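Local coordinates for protein annexin (Schistosoma mansoni, PDB 4MDU) that binds acidic phospholipid membranes in a calcium-dependent manner, aggregates liposomes when calcium is present and takes part in host-parasite interaction, at residues 296-301 and 314-319. Residues are numbered along the deposited sequence; the frame is centred on the assembly and turned at random.
Sequences EWLHDS and RLLITR
L298 reaches L315 and L316 chiefly with its CD2 methyl, which lies 3.6 Å from L315 CB and 3.5 Å from L316 CD1. The side-chain contacts between the two segments are all apolar. L298 and L315 run past each other in opposite directions, and their CA atoms, 7.1 Å apart, are the closest CA pair between the two segments. In L298, chi1 (-76°) sets CG beside the backbone N, and chi2 then turns the branches, CD2 foremost, to the facing helix. L315 divides its own branches: CD1 meets CB of W297 at 3.9 Å, while CD2 sits near the indole plane, 4.0 Å from W297 CE3, and this places the leucine at the ring edge. The two side chains cross at roughly a right angle.

Segment axes 10.8 Å apart, with an angle of 149° between their directions, describe the nearly antiparallel first two helices of an annexin repeat, here the fourth. The loop joining them contributes calcium-binding residues, among them M302 and G304. Helix 324-335 extends the apolar packing through I327 against L298.

No hydrogen bond joins the two segments; two side-chain hydroxyls bond back to carbonyls of their own segment. S301 OG donates to L298 O (2.6 Å), which also accepts from S301 N; likewise R314 O receives both T318 N and T318 OG1, the hydroxyl approaching at 2.7 Å and tilted 33° from the carbonyl plane.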
# COMPACT_ATOMS: atom_id res chain seq x y z
N GLU B 296 -15.29 -2.74 0.68
CA GLU B 296 -14.19 -1.95 0.11
C GLU B 296 -13.09 -2.84 -0.45
O GLU B 296 -12.53 -2.56 -1.50
CB GLU B 296 -13.60 -0.99 1.14
CG GLU B 296 -14.62 -0.03 1.70
CD GLU B 296 -14.10 0.71 2.90
OE1 GLU B 296 -12.86 0.74 3.09
OE2 GLU B 296 -14.93 1.25 3.67
N TRP B 297 -12.79 -3.93 0.25
CA TRP B 297 -11.82 -4.88 -0.26
C TRP B 297 -12.27 -5.42 -1.62
O TRP B 297 -11.48 -5.51 -2.56
CB TRP B 297 -11.64 -6.05 0.70
CG TRP B 297 -10.82 -5.74 1.91
CD1 TRP B 297 -10.22 -4.56 2.24
CD2 TRP B 297 -10.50 -6.66 2.98
NE1 TRP B 297 -9.56 -4.67 3.44
CE2 TRP B 297 -9.70 -5.95 3.91
CE3 TRP B 297 -10.81 -8.00 3.22
CZ2 TRP B 297 -9.21 -6.55 5.07
CZ3 TRP B 297 -10.30 -8.61 4.37
CH2 TRP B 297 -9.51 -7.87 5.29
N LEU B 298 -13.53 -5.82 -1.70
CA LEU B 298 -14.08 -6.32 -2.94
C LEU B 298 -13.98 -5.25 -4.05
O LEU B 298 -13.53 -5.53 -5.15
CB LEU B 298 -15.52 -6.79 -2.71
CG LEU B 298 -15.62 -8.14 -1.99
CD1 LEU B 298 -17.01 -8.37 -1.43
CD2 LEU B 298 -15.24 -9.25 -2.96
N HIS B 299 -14.38 -4.02 -3.72
CA HIS B 299 -14.28 -2.89 -4.65
C HIS B 299 -12.85 -2.73 -5.18
O HIS B 299 -12.63 -2.60 -6.39
CB HIS B 299 -14.73 -1.59 -3.97
CG HIS B 299 -14.79 -0.41 -4.89
ND1 HIS B 299 -15.84 -0.21 -5.76
CD2 HIS B 299 -13.94 0.62 -5.08
CE1 HIS B 299 -15.63 0.90 -6.45
NE2 HIS B 299 -14.48 1.42 -6.05
N ASP B 300 -11.87 -2.76 -4.29
CA ASP B 300 -10.51 -2.55 -4.72
C ASP B 300 -9.98 -3.75 -5.50
O ASP B 300 -9.03 -3.63 -6.26
CB ASP B 300 -9.62 -2.18 -3.54
CG ASP B 300 -10.05 -0.89 -2.89
OD1 ASP B 300 -10.89 -0.19 -3.51
OD2 ASP B 300 -9.58 -0.56 -1.79
N SER B 301 -10.63 -4.89 -5.34
CA SER B 301 -10.17 -6.10 -6.01
C SER B 301 -10.65 -6.12 -7.46
O SER B 301 -10.18 -6.92 -8.26
CB SER B 301 -10.69 -7.34 -5.29
OG SER B 301 -12.02 -7.62 -5.70
N ARG B 314 -11.35 -15.13 -4.22
CA ARG B 314 -11.04 -15.60 -2.87
C ARG B 314 -12.05 -15.04 -1.86
O ARG B 314 -12.66 -15.78 -1.09
CB ARG B 314 -9.63 -15.22 -2.45
CG ARG B 314 -9.30 -15.62 -0.98
CD ARG B 314 -7.82 -15.46 -0.64
NE ARG B 314 -7.33 -14.11 -0.89
CZ ARG B 314 -6.52 -13.77 -1.89
NH1 ARG B 314 -6.05 -14.70 -2.72
NH2 ARG B 314 -6.16 -12.51 -2.05
N LEU B 315 -12.28 -13.73 -1.93
CA LEU B 315 -13.21 -13.08 -1.01
C LEU B 315 -14.63 -13.62 -1.14
O LEU B 315 -15.26 -13.97 -0.13
CB LEU B 315 -13.17 -11.57 -1.19
CG LEU B 315 -11.86 -10.99 -0.65
CD1 LEU B 315 -11.71 -9.56 -1.07
CD2 LEU B 315 -11.74 -11.15 0.91
N LEU B 316 -15.12 -13.71 -2.37
CA LEU B 316 -16.45 -14.25 -2.64
C LEU B 316 -16.62 -15.69 -2.13
O LEU B 316 -17.58 -16.01 -1.43
CB LEU B 316 -16.74 -14.18 -4.14
CG LEU B 316 -17.57 -12.98 -4.60
CD1 LEU B 316 -17.57 -11.85 -3.57
CD2 LEU B 316 -17.14 -12.50 -5.98
N ILE B 317 -15.70 -16.56 -2.51
CA ILE B 317 -15.72 -17.95 -2.07
C ILE B 317 -15.78 -18.03 -0.54
O ILE B 317 -16.65 -18.71 0.02
CB ILE B 317 -14.47 -18.70 -2.60
CG1 ILE B 317 -14.54 -18.78 -4.14
CG2 ILE B 317 -14.33 -20.09 -1.96
CD1 ILE B 317 -13.28 -19.25 -4.79
N THR B 318 -14.88 -17.32 0.12
CA THR B 318 -14.77 -17.42 1.57
C THR B 318 -15.94 -16.75 2.30
O THR B 318 -16.52 -17.34 3.23
CB THR B 318 -13.41 -16.90 2.12
OG1 THR B 318 -13.15 -15.59 1.59
CG2 THR B 318 -12.29 -17.82 1.68
N ARG B 319 -16.30 -15.53 1.89
CA ARG B 319 -17.34 -14.79 2.61
C ARG B 319 -18.72 -15.39 2.40
O ARG B 319 -19.65 -15.16 3.18
CB ARG B 319 -17.34 -13.33 2.21
CG ARG B 319 -16.13 -12.61 2.76
CD ARG B 319 -16.23 -12.66 4.28
NE ARG B 319 -15.02 -13.19 4.83
CZ ARG B 319 -14.74 -13.30 6.12
NH1 ARG B 319 -15.60 -12.93 7.07
NH2 ARG B 319 -13.57 -13.79 6.45